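Local coordinates for kinetochore protein Mis16 (Schizosaccharomyces japonicus, PDB 4XYH) that binds histone H4 and, independently of it, the CENP-A-specific chaperone Scm3, as a WD-repeat protein of the kinetochore, at residues H174-R179 and L219-V225; G189-Q194 and F243-E248; H304-L308 and R317-E322; Y329-P335 and R384-W390. All blocks are in the same frame, centred on the assembly; numbering follows the deposited sequence.

Contact 1: residues H174-R179 and L219-V225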
# COMPACT_ATOMS: atom_id res chain seq x y z
N HIS A 174 20.22 -6.09 -6.84
CA HIS A 174 19.86 -4.68 -7.09
C HIS A 174 20.95 -3.93 -7.83
O HIS A 174 22.13 -4.29 -7.75
CB HIS A 174 19.58 -3.98 -5.77
CG HIS A 174 20.70 -4.14 -4.80
ND1 HIS A 174 20.76 -5.17 -3.89
CD2 HIS A 174 21.85 -3.44 -4.66
CE1 HIS A 174 21.88 -5.08 -3.20
NE2 HIS A 174 22.57 -4.05 -3.65
N GLN A 175 20.57 -2.84 -8.49
CA GLN A 175 21.51 -2.00 -9.23
C GLN A 175 21.99 -0.77 -8.45
O GLN A 175 23.02 -0.19 -8.77
CB GLN A 175 20.86 -1.56 -10.55
CG GLN A 175 20.87 -2.64 -11.62
CD GLN A 175 20.10 -3.91 -11.22
OE1 GLN A 175 18.87 -3.93 -11.22
NE2 GLN A 175 20.84 -4.95 -10.85
N ALA A 176 21.23 -0.36 -7.44
CA ALA A 176 21.64 0.74 -6.56
C ALA A 176 21.18 0.46 -5.14
O ALA A 176 20.18 -0.22 -4.93
CB ALA A 176 21.10 2.08 -7.03
N CYS A 177 21.92 0.98 -4.17
CA CYS A 177 21.54 0.89 -2.77
C CYS A 177 21.43 2.28 -2.18
O CYS A 177 22.38 3.05 -2.26
CB CYS A 177 22.56 0.06 -1.99
SG CYS A 177 22.16 -0.02 -0.24
N LEU A 178 20.26 2.61 -1.62
CA LEU A 178 20.05 3.91 -0.98
C LEU A 178 20.46 3.83 0.48
O LEU A 178 19.78 3.19 1.28
CB LEU A 178 18.59 4.33 -1.08
CG LEU A 178 17.97 4.07 -2.46
CD1 LEU A 178 16.49 4.33 -2.40
CD2 LEU A 178 18.61 4.95 -3.52
N ARG A 179 21.58 4.47 0.83
CA ARG A 179 22.21 4.21 2.13
C ARG A 179 22.16 5.32 3.15
O ARG A 179 23.20 5.94 3.39
CB ARG A 179 23.69 3.85 1.96
CG ARG A 179 23.99 3.00 0.80
CD ARG A 179 25.29 2.27 1.01
NE ARG A 179 25.09 1.12 1.89
CZ ARG A 179 25.27 -0.15 1.56
NH1 ARG A 179 25.70 -0.51 0.35
NH2 ARG A 179 25.04 -1.08 2.47
N LEU A 219 24.70 -4.15 -14.68
CA LEU A 219 24.90 -5.41 -14.00
C LEU A 219 26.33 -5.58 -13.50
O LEU A 219 26.65 -6.55 -12.80
CB LEU A 219 24.55 -6.58 -14.92
CG LEU A 219 23.12 -6.64 -15.41
CD1 LEU A 219 22.92 -7.89 -16.30
CD2 LEU A 219 22.17 -6.64 -14.21
N GLU A 220 27.19 -4.64 -13.87
CA GLU A 220 28.57 -4.69 -13.42
C GLU A 220 28.69 -4.67 -11.90
O GLU A 220 29.51 -5.40 -11.33
CB GLU A 220 29.35 -3.53 -14.02
CG GLU A 220 30.81 -3.47 -13.60
CD GLU A 220 31.46 -2.16 -13.99
OE1 GLU A 220 30.86 -1.44 -14.84
OE2 GLU A 220 32.54 -1.86 -13.46
N LYS A 221 27.86 -3.86 -11.25
CA LYS A 221 27.87 -3.68 -9.79
C LYS A 221 26.75 -2.74 -9.34
O LYS A 221 26.18 -1.99 -10.15
CB LYS A 221 29.21 -3.11 -9.33
CG LYS A 221 29.40 -1.63 -9.67
CD LYS A 221 30.75 -1.12 -9.16
CE LYS A 221 30.80 0.41 -9.11
NZ LYS A 221 30.00 1.01 -7.98
N SER A 222 26.44 -2.76 -8.05
CA SER A 222 25.50 -1.81 -7.48
C SER A 222 26.20 -0.50 -7.14
O SER A 222 27.32 -0.51 -6.67
CB SER A 222 24.85 -2.38 -6.21
OG SER A 222 23.99 -1.41 -5.62
N ILE A 223 25.55 0.63 -7.39
CA ILE A 223 26.09 1.90 -6.91
C ILE A 223 25.46 2.31 -5.57
O ILE A 223 24.32 1.95 -5.29
CB ILE A 223 25.89 3.04 -7.93
CG1 ILE A 223 24.41 3.32 -8.14
CG2 ILE A 223 26.55 2.69 -9.26
CD1 ILE A 223 24.15 4.48 -9.10
N ASP A 224 26.22 3.03 -4.75
CA ASP A 224 25.70 3.63 -3.52
C ASP A 224 25.12 5.02 -3.79
O ASP A 224 25.64 5.79 -4.60
CB ASP A 224 26.79 3.72 -2.47
CG ASP A 224 27.20 2.37 -1.94
OD1 ASP A 224 26.31 1.50 -1.79
OD2 ASP A 224 28.40 2.16 -1.69
N VAL A 225 24.00 5.33 -3.14
CA VAL A 225 23.34 6.61 -3.32
C VAL A 225 23.10 7.23 -1.96
O VAL A 225 22.70 6.55 -1.01
CB VAL A 225 22.01 6.47 -4.09
CG1 VAL A 225 21.30 7.81 -4.21
CG2 VAL A 225 22.25 5.89 -5.46
O HOH W 1 24.46 -0.44 -11.05
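The strands A176-L178 and I223-V225 run parallel, their short axes 4.7 Å apart at closest and 24° apart in direction, with A176 paired to I223, C177 to D224 and L178 to V225. Backbone bonds show the parallel pattern, in which one residue bonds to two that flank its opposite number: C177 N binds I223 O at 2.8 Å and C177 O takes V225 N, while I223 N reaches Q175 O and R179 N reaches V225 O. Strand 156-160 borders 176-178 from the other side, where Q175 and A176 both face I158 in a classic beta bulge. In the order 136-140, 146-150, 156-160, 176-178, strand 223-225 comes fifth, parallel to its neighbour, at the outer edge of this propeller blade. On the face of C177 and D224, R179 and D224 form a salt bridge, NH1 to OD1 3.0 Å, with OD1 in the guanidinium plane although the two flat groups are turned 80° apart. A bend at chi3 (79°) brings NH1 over to the acid, and C177 SG lies 3.5 Å above the guanidinium centre. Just before the paired strands, S222 OG approaches the edge of the H174 ring, 3.1 Å from CD2 and in its plane. The face of A176, L178, I223 and V225 is apolar: A176 CB meets I223 CG1 at 3.7 Å, L178 CD2 meets V225 CB at 3.8 Å, and W210 touches both L178 and V225.

Contact 2: residues G189-Q194 and F243-E248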
# COMPACT_ATOMS: atom_id res chain seq x y z
N GLY A 189 7.72 6.07 -1.47
CA GLY A 189 6.87 6.61 -2.51
C GLY A 189 7.64 7.43 -3.53
O GLY A 189 8.53 8.22 -3.16
N TRP A 190 7.30 7.23 -4.80
CA TRP A 190 7.89 8.00 -5.88
C TRP A 190 7.21 9.35 -6.08
O TRP A 190 6.02 9.53 -5.76
CB TRP A 190 7.81 7.24 -7.19
CG TRP A 190 8.64 6.02 -7.26
CD1 TRP A 190 8.26 4.74 -6.99
CD2 TRP A 190 10.01 5.96 -7.68
NE1 TRP A 190 9.31 3.88 -7.22
CE2 TRP A 190 10.40 4.61 -7.63
CE3 TRP A 190 10.94 6.91 -8.09
CZ2 TRP A 190 11.68 4.19 -7.99
CZ3 TRP A 190 12.22 6.49 -8.44
CH2 TRP A 190 12.58 5.14 -8.38
N ASN A 191 7.98 10.29 -6.62
CA ASN A 191 7.48 11.57 -7.06
C ASN A 191 6.82 11.41 -8.44
O ASN A 191 7.42 10.83 -9.35
CB ASN A 191 8.64 12.58 -7.11
CG ASN A 191 8.17 14.03 -7.21
OD1 ASN A 191 7.40 14.39 -8.11
ND2 ASN A 191 8.63 14.86 -6.29
N PHE A 192 5.59 11.90 -8.59
CA PHE A 192 4.84 11.73 -9.84
C PHE A 192 5.16 12.80 -10.89
O PHE A 192 4.87 12.62 -12.07
CB PHE A 192 3.34 11.72 -9.55
CG PHE A 192 2.91 10.61 -8.65
CD1 PHE A 192 2.69 9.34 -9.16
CD2 PHE A 192 2.75 10.82 -7.28
CE1 PHE A 192 2.30 8.29 -8.33
CE2 PHE A 192 2.37 9.79 -6.44
CZ PHE A 192 2.15 8.52 -6.97
N ILE A 193 5.75 13.91 -10.46
CA ILE A 193 6.07 15.02 -11.36
C ILE A 193 7.55 15.03 -11.75
O ILE A 193 7.91 15.19 -12.92
CB ILE A 193 5.70 16.36 -10.72
CG1 ILE A 193 4.21 16.38 -10.38
CG2 ILE A 193 6.09 17.52 -11.62
CD1 ILE A 193 3.31 15.95 -11.53
N GLN A 194 8.41 14.84 -10.76
CA GLN A 194 9.85 14.88 -10.96
C GLN A 194 10.41 13.45 -11.04
O GLN A 194 10.71 12.83 -10.00
CB GLN A 194 10.51 15.69 -9.85
CG GLN A 194 11.95 16.07 -10.11
CD GLN A 194 12.48 17.09 -9.10
OE1 GLN A 194 11.71 17.77 -8.40
NE2 GLN A 194 13.81 17.20 -9.02
N PHE A 243 3.86 11.28 -2.11
CA PHE A 243 3.96 12.52 -2.87
C PHE A 243 2.60 12.84 -3.47
O PHE A 243 1.82 11.93 -3.80
CB PHE A 243 5.02 12.40 -3.98
CG PHE A 243 6.43 12.68 -3.52
CD1 PHE A 243 6.83 13.98 -3.23
CD2 PHE A 243 7.34 11.65 -3.40
CE1 PHE A 243 8.13 14.25 -2.82
CE2 PHE A 243 8.65 11.91 -2.98
CZ PHE A 243 9.04 13.21 -2.69
N HIS A 244 2.31 14.13 -3.60
CA HIS A 244 1.07 14.58 -4.24
C HIS A 244 1.09 14.29 -5.74
O HIS A 244 2.13 14.43 -6.39
CB HIS A 244 0.84 16.08 -4.00
CG HIS A 244 -0.57 16.50 -4.23
ND1 HIS A 244 -1.11 16.65 -5.49
CD2 HIS A 244 -1.57 16.77 -3.35
CE1 HIS A 244 -2.38 17.00 -5.38
NE2 HIS A 244 -2.69 17.08 -4.09
N LEU A 245 -0.05 13.90 -6.30
CA LEU A 245 -0.14 13.59 -7.73
C LEU A 245 0.12 14.79 -8.63
O LEU A 245 0.50 14.63 -9.78
CB LEU A 245 -1.52 13.03 -8.09
CG LEU A 245 -1.83 11.53 -8.06
CD1 LEU A 245 -0.59 10.71 -8.38
CD2 LEU A 245 -2.48 11.11 -6.73
N GLN A 246 -0.11 16.00 -8.13
CA GLN A 246 -0.05 17.17 -9.00
C GLN A 246 0.96 18.19 -8.53
O GLN A 246 0.94 19.32 -9.00
CB GLN A 246 -1.42 17.85 -9.12
CG GLN A 246 -2.55 16.95 -9.62
CD GLN A 246 -2.34 16.46 -11.05
OE1 GLN A 246 -1.64 17.09 -11.85
NE2 GLN A 246 -2.93 15.32 -11.37
N HIS A 247 1.82 17.82 -7.58
CA HIS A 247 2.81 18.78 -7.10
C HIS A 247 4.18 18.17 -6.81
O HIS A 247 4.32 17.28 -5.98
CB HIS A 247 2.29 19.52 -5.87
CG HIS A 247 3.05 20.78 -5.57
ND1 HIS A 247 4.43 20.84 -5.55
CD2 HIS A 247 2.62 22.03 -5.28
CE1 HIS A 247 4.82 22.07 -5.27
NE2 HIS A 247 3.74 22.81 -5.09
N GLU A 248 5.16 18.70 -7.52
CA GLU A 248 6.56 18.34 -7.42
C GLU A 248 7.13 18.23 -6.00
O GLU A 248 8.01 17.40 -5.73
CB GLU A 248 7.36 19.38 -8.20
CG GLU A 248 8.70 18.94 -8.73
CD GLU A 248 9.15 19.83 -9.91
OE1 GLU A 248 8.63 20.97 -10.03
OE2 GLU A 248 10.01 19.38 -10.72
O HOH W 2 4.40 8.99 -3.60
O HOH W 3 4.64 14.00 -7.20
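F243 turns its ring onto the backbone of G189 and W190 and onto the side chain of N191. The edge of the ring faces G189 O, CD2 lies 3.4 Å from W190 O, and one face is covered by N191, whose CB sits 4.1 Å from the ring centroid and whose ND2 lies over the rim. A water accepts from F243 N and donates to W190 O. The carbonyl oxygen of F243 in turn meets the edge of the F192 ring, 3.4 Å from CE2. From H244, the backbone O takes a second water that also binds N191 OD1 and F192 N; its ring ties down its own turn, ND1 accepting from Q246 N and NE2 bonding to D294 O. L245 then sets CD1 squarely over the centre of the F192 ring, 3.4 Å from the centroid and 7° off the normal, a CH-pi contact. I193 follows the chain, CD1 at 3.6 Å from L245 O and CG1 at 3.8 Å from E248 N. E248 O, which lies in the plane of the N191 amide, receives ND2 at 2.7 Å. Since OD1 of the same amide accepts from I193 N, an Asx turn, and also from Q194 N, which extends it to an Asx motif, the amide is gripped at both ends and its rotation is fixed. The contact joins the ends of strands 187-190 and 238-243, the first strands of successive blades, with W190 NE1 bonding to R138 O of strand 136-140 and its ring resting on I146 and A148 of strand 146-150.

Contact 3: residues H304-L308 and R317-E322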
# COMPACT_ATOMS: atom_id res chain seq x y z
N HIS A 304 -8.79 2.27 15.14
CA HIS A 304 -9.82 1.55 14.37
C HIS A 304 -10.56 2.44 13.36
O HIS A 304 -11.53 2.01 12.75
CB HIS A 304 -10.87 0.89 15.29
CG HIS A 304 -10.29 0.06 16.41
ND1 HIS A 304 -11.08 -0.68 17.26
CD2 HIS A 304 -9.01 -0.13 16.81
CE1 HIS A 304 -10.31 -1.30 18.14
NE2 HIS A 304 -9.05 -0.98 17.89
N THR A 305 -10.11 3.67 13.15
CA THR A 305 -10.86 4.53 12.25
C THR A 305 -10.04 5.02 11.07
O THR A 305 -8.81 4.96 11.08
CB THR A 305 -11.42 5.78 12.98
OG1 THR A 305 -10.35 6.64 13.37
CG2 THR A 305 -12.21 5.36 14.21
N VAL A 306 -10.76 5.49 10.06
CA VAL A 306 -10.16 6.25 8.99
C VAL A 306 -10.71 7.67 9.04
O VAL A 306 -11.92 7.87 9.06
CB VAL A 306 -10.44 5.62 7.61
CG1 VAL A 306 -10.07 6.60 6.49
CG2 VAL A 306 -9.68 4.34 7.48
N ALA A 307 -9.82 8.66 9.07
CA ALA A 307 -10.25 10.05 9.08
C ALA A 307 -10.00 10.69 7.71
O ALA A 307 -8.98 10.43 7.08
CB ALA A 307 -9.53 10.83 10.17
N LEU A 308 -10.95 11.51 7.26
CA LEU A 308 -10.81 12.23 5.99
C LEU A 308 -10.44 13.68 6.26
O LEU A 308 -10.92 14.26 7.23
CB LEU A 308 -12.11 12.15 5.17
CG LEU A 308 -12.52 10.70 4.89
CD1 LEU A 308 -13.94 10.62 4.34
CD2 LEU A 308 -11.54 10.07 3.91
N ARG A 317 -10.95 17.73 11.12
CA ARG A 317 -11.28 16.58 10.30
C ARG A 317 -12.60 16.75 9.51
O ARG A 317 -13.53 17.37 10.00
CB ARG A 317 -11.33 15.39 11.25
CG ARG A 317 -11.82 14.11 10.73
CD ARG A 317 -11.93 13.13 11.90
NE ARG A 317 -10.69 13.02 12.68
CZ ARG A 317 -10.43 12.00 13.48
NH1 ARG A 317 -11.30 11.00 13.58
NH2 ARG A 317 -9.29 11.94 14.16
N LEU A 318 -12.67 16.24 8.27
CA LEU A 318 -13.92 16.27 7.51
C LEU A 318 -14.94 15.27 8.02
O LEU A 318 -16.12 15.58 8.16
CB LEU A 318 -13.67 15.98 6.02
CG LEU A 318 -12.90 17.02 5.22
CD1 LEU A 318 -12.66 16.53 3.80
CD2 LEU A 318 -13.69 18.32 5.20
N HIS A 319 -14.49 14.05 8.27
CA HIS A 319 -15.42 12.96 8.55
C HIS A 319 -14.64 11.81 9.15
O HIS A 319 -13.42 11.77 9.04
CB HIS A 319 -16.15 12.53 7.28
CG HIS A 319 -17.28 11.57 7.52
ND1 HIS A 319 -18.47 11.96 8.11
CD2 HIS A 319 -17.39 10.24 7.29
CE1 HIS A 319 -19.26 10.91 8.22
NE2 HIS A 319 -18.63 9.85 7.73
N THR A 320 -15.34 10.89 9.79
CA THR A 320 -14.71 9.71 10.35
C THR A 320 -15.40 8.45 9.87
O THR A 320 -16.59 8.28 10.07
CB THR A 320 -14.72 9.75 11.87
OG1 THR A 320 -14.12 10.97 12.31
CG2 THR A 320 -13.93 8.58 12.45
N LEU A 321 -14.65 7.56 9.21
CA LEU A 321 -15.20 6.29 8.76
C LEU A 321 -15.04 5.26 9.87
O LEU A 321 -13.92 4.93 10.25
CB LEU A 321 -14.51 5.79 7.49
CG LEU A 321 -14.46 6.77 6.32
CD1 LEU A 321 -13.69 6.17 5.15
CD2 LEU A 321 -15.88 7.14 5.90
N GLU A 322 -16.15 4.74 10.38
CA GLU A 322 -16.10 3.70 11.39
C GLU A 322 -16.66 2.37 10.87
O GLU A 322 -17.52 2.35 9.99
CB GLU A 322 -16.87 4.14 12.63
CG GLU A 322 -16.70 5.60 12.89
CD GLU A 322 -16.91 5.98 14.33
OE1 GLU A 322 -16.08 5.57 15.18
OE2 GLU A 322 -17.90 6.69 14.60
O HOH W 4 -13.00 2.13 10.38
O HOH W 5 -10.98 8.79 14.92
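V306 and L321 form a hydrogen-bonded antiparallel pair, V306 N to L321 O at 3.2 Å and L321 N to V306 O at 2.8 Å; the strand directions differ by 155°. A307 and T320 follow as a non-hydrogen-bonded pair, and L318 N closes onto L308 O at 2.8 Å just ahead of strand 319-321. Polar side chains gather on the face of A307 and T320. There R317 NH1 donates to T320 OG1 at 3.1 Å, nearly in the guanidinium plane, and also to a water held by T305 OG1; T305 OG1 also bonds to D303 OD1. The chain of R317 leaves extended and bends at chi3 (-53°), laying the guanidinium over A307, whose CB lies 3.5 Å from NE and above one face of the group. A leucine in place of R317 would probably leave T320 OG1 without its NH1 donor and the bridging water without its anchor on this side of the hairpin, even if A307 were still covered. T305 CB touches T320 CG2 at 3.8 Å just before the strand; the apolar contacts lie on the face of V306, L308 and L321, where V306 CG1 and L321 CD1 lie side by side at 3.9 Å. Strands 306-310 and 319-321 are the third and outermost strands of the blade that starts at 284-289. Strand 296-301 flanks 306-310, and the next blade covers the apolar face, V328, L341 and T343 meeting V306 or L321, W333 meeting L308.

Contact 4: residues Y329-P335 and R384-W390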
# COMPACT_ATOMS: atom_id res chain seq x y z
N TYR A 329 -4.76 -0.27 8.81
CA TYR A 329 -3.40 -0.21 8.29
C TYR A 329 -3.33 0.46 6.91
O TYR A 329 -2.73 1.50 6.75
CB TYR A 329 -2.82 -1.62 8.24
CG TYR A 329 -1.34 -1.69 7.94
CD1 TYR A 329 -0.41 -1.11 8.80
CD2 TYR A 329 -0.86 -2.37 6.81
CE1 TYR A 329 0.96 -1.17 8.53
CE2 TYR A 329 0.52 -2.44 6.53
CZ TYR A 329 1.42 -1.85 7.39
OH TYR A 329 2.79 -1.90 7.14
N ASN A 330 -3.95 -0.15 5.92
CA ASN A 330 -3.84 0.34 4.56
C ASN A 330 -5.02 1.25 4.21
O ASN A 330 -6.12 1.07 4.70
CB ASN A 330 -3.77 -0.83 3.56
CG ASN A 330 -2.60 -1.78 3.84
OD1 ASN A 330 -2.77 -3.00 3.96
ND2 ASN A 330 -1.40 -1.21 3.94
N VAL A 331 -4.76 2.23 3.36
CA VAL A 331 -5.82 3.07 2.83
C VAL A 331 -5.45 3.40 1.40
O VAL A 331 -4.34 3.85 1.14
CB VAL A 331 -6.03 4.34 3.70
CG1 VAL A 331 -4.72 5.12 3.91
CG2 VAL A 331 -7.10 5.21 3.12
N GLN A 332 -6.35 3.14 0.45
CA GLN A 332 -6.05 3.39 -0.96
C GLN A 332 -7.28 3.87 -1.71
O GLN A 332 -8.33 3.21 -1.69
CB GLN A 332 -5.52 2.14 -1.65
CG GLN A 332 -4.21 1.63 -1.08
CD GLN A 332 -3.04 1.99 -1.94
OE1 GLN A 332 -1.96 2.32 -1.44
NE2 GLN A 332 -3.24 1.92 -3.26
N TRP A 333 -7.15 5.01 -2.38
CA TRP A 333 -8.24 5.54 -3.18
C TRP A 333 -8.40 4.76 -4.47
O TRP A 333 -7.41 4.36 -5.08
CB TRP A 333 -7.99 7.01 -3.49
CG TRP A 333 -8.01 7.88 -2.29
CD1 TRP A 333 -6.94 8.32 -1.57
CD2 TRP A 333 -9.17 8.43 -1.66
NE1 TRP A 333 -7.36 9.10 -0.53
CE2 TRP A 333 -8.73 9.19 -0.57
CE3 TRP A 333 -10.55 8.35 -1.92
CZ2 TRP A 333 -9.61 9.88 0.27
CZ3 TRP A 333 -11.42 9.04 -1.09
CH2 TRP A 333 -10.95 9.80 -0.00
N SER A 334 -9.63 4.52 -4.91
CA SER A 334 -9.82 3.96 -6.26
C SER A 334 -9.20 4.90 -7.31
O SER A 334 -9.39 6.11 -7.25
CB SER A 334 -11.30 3.74 -6.55
OG SER A 334 -11.54 3.65 -7.95
N PRO A 335 -8.45 4.35 -8.27
CA PRO A 335 -7.96 5.23 -9.35
C PRO A 335 -9.05 5.54 -10.40
O PRO A 335 -8.79 6.32 -11.32
CB PRO A 335 -6.81 4.42 -9.96
CG PRO A 335 -7.23 2.99 -9.77
CD PRO A 335 -8.03 2.95 -8.46
N ARG A 384 -4.48 -11.02 9.46
CA ARG A 384 -4.23 -9.61 9.28
C ARG A 384 -3.84 -9.30 7.84
O ARG A 384 -3.04 -10.00 7.24
CB ARG A 384 -3.12 -9.15 10.22
CG ARG A 384 -2.70 -7.73 9.99
CD ARG A 384 -1.36 -7.43 10.61
NE ARG A 384 -0.90 -6.12 10.19
CZ ARG A 384 0.06 -5.92 9.30
NH1 ARG A 384 0.67 -6.96 8.73
NH2 ARG A 384 0.41 -4.67 8.98
N VAL A 385 -4.43 -8.25 7.29
CA VAL A 385 -4.14 -7.84 5.93
C VAL A 385 -2.89 -6.96 5.89
O VAL A 385 -2.85 -5.92 6.54
CB VAL A 385 -5.33 -7.08 5.31
CG1 VAL A 385 -5.03 -6.69 3.86
CG2 VAL A 385 -6.59 -7.93 5.40
N SER A 386 -1.89 -7.36 5.10
CA SER A 386 -0.59 -6.67 5.03
C SER A 386 -0.53 -5.50 4.05
O SER A 386 0.11 -4.49 4.34
CB SER A 386 0.50 -7.67 4.66
OG SER A 386 0.48 -8.77 5.54
N ASP A 387 -1.14 -5.66 2.88
CA ASP A 387 -1.08 -4.66 1.81
C ASP A 387 -2.22 -4.91 0.83
O ASP A 387 -2.82 -5.99 0.82
CB ASP A 387 0.27 -4.69 1.09
CG ASP A 387 0.59 -3.37 0.36
OD1 ASP A 387 -0.09 -2.35 0.64
OD2 ASP A 387 1.54 -3.33 -0.46
N LEU A 388 -2.53 -3.91 0.02
CA LEU A 388 -3.53 -4.08 -1.04
C LEU A 388 -3.30 -3.07 -2.15
O LEU A 388 -2.63 -2.05 -1.96
CB LEU A 388 -4.96 -3.96 -0.50
CG LEU A 388 -5.35 -2.85 0.48
CD1 LEU A 388 -5.20 -1.49 -0.12
CD2 LEU A 388 -6.79 -3.04 0.94
N SER A 389 -3.86 -3.37 -3.31
CA SER A 389 -3.63 -2.55 -4.48
C SER A 389 -4.84 -2.57 -5.41
O SER A 389 -5.33 -3.64 -5.77
CB SER A 389 -2.37 -3.06 -5.21
OG SER A 389 -2.10 -2.33 -6.39
N TRP A 390 -5.32 -1.39 -5.79
CA TRP A 390 -6.30 -1.28 -6.87
C TRP A 390 -5.66 -1.61 -8.21
O TRP A 390 -4.61 -1.09 -8.53
CB TRP A 390 -6.87 0.11 -6.96
CG TRP A 390 -7.88 0.45 -5.94
CD1 TRP A 390 -7.66 1.11 -4.77
CD2 TRP A 390 -9.28 0.19 -6.02
NE1 TRP A 390 -8.85 1.27 -4.10
CE2 TRP A 390 -9.86 0.71 -4.84
CE3 TRP A 390 -10.10 -0.43 -6.97
CZ2 TRP A 390 -11.22 0.63 -4.58
CZ3 TRP A 390 -11.46 -0.51 -6.70
CH2 TRP A 390 -12.00 0.01 -5.52
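R384 drives NH2 end-on into the face of the Y329 ring, 3.2 Å above its plane and over its centre, a cation-pi contact in which CZ is 4.5 Å from the centroid and the two planes stand 65° apart. It joins the innermost strands of adjacent beta-propeller blades, 328-333 and 385-390, which run 9° from parallel but, with axes 7.0 Å apart, exchange no backbone hydrogen bonds; side chains fill the seam. S386 O meets the edge of the Y329 ring near CE2. In mid-strand, Q332 CG and L388 CD1 touch at 3.4 Å as their chains slide past each other in opposite directions. W390 closes the far end: S334 CA lies over its five-membered ring, 3.6 Å from the centroid, and P335 CD packs on W390 CB at 3.4 Å. An alanine at W390 would probably open a gap beneath S334 and P335 and strip Q332 O of its donor from this strand. Outside the seam, D387 OD2 forms a salt bridge with R138 NH2 and accepts a hydrogen bond from V56 N. W390 NE1 reaches Q332 O at 3.1 Å, arriving from above the carbonyl plane, 62° out of it, rather than on a lone pair.

How the contacts relate
The four contacts sample the propeller from the middle of the chain outward. The centre of contact 4 lies about 5 Å from the chain centre and that of contact 1 about 25 Å, with contacts 2 and 3 between. Burial follows: contact 4 has mostly buried residues and none exposed, contact 1 has several exposed, and contacts 2 and 3 are partly buried. Contacts 1 and 3 are strand pairings within a sheet, parallel and antiparallel respectively, each with an arginine at its margin. Contacts 2 and 4 instead join successive blades, so rings packed on backbone, with an asparagine or indole N-H bonded to a carbonyl, replace regular pairing. Contacts 3 and 4 touch, L308 CD2 meeting W333 CH2 at 4.0 Å.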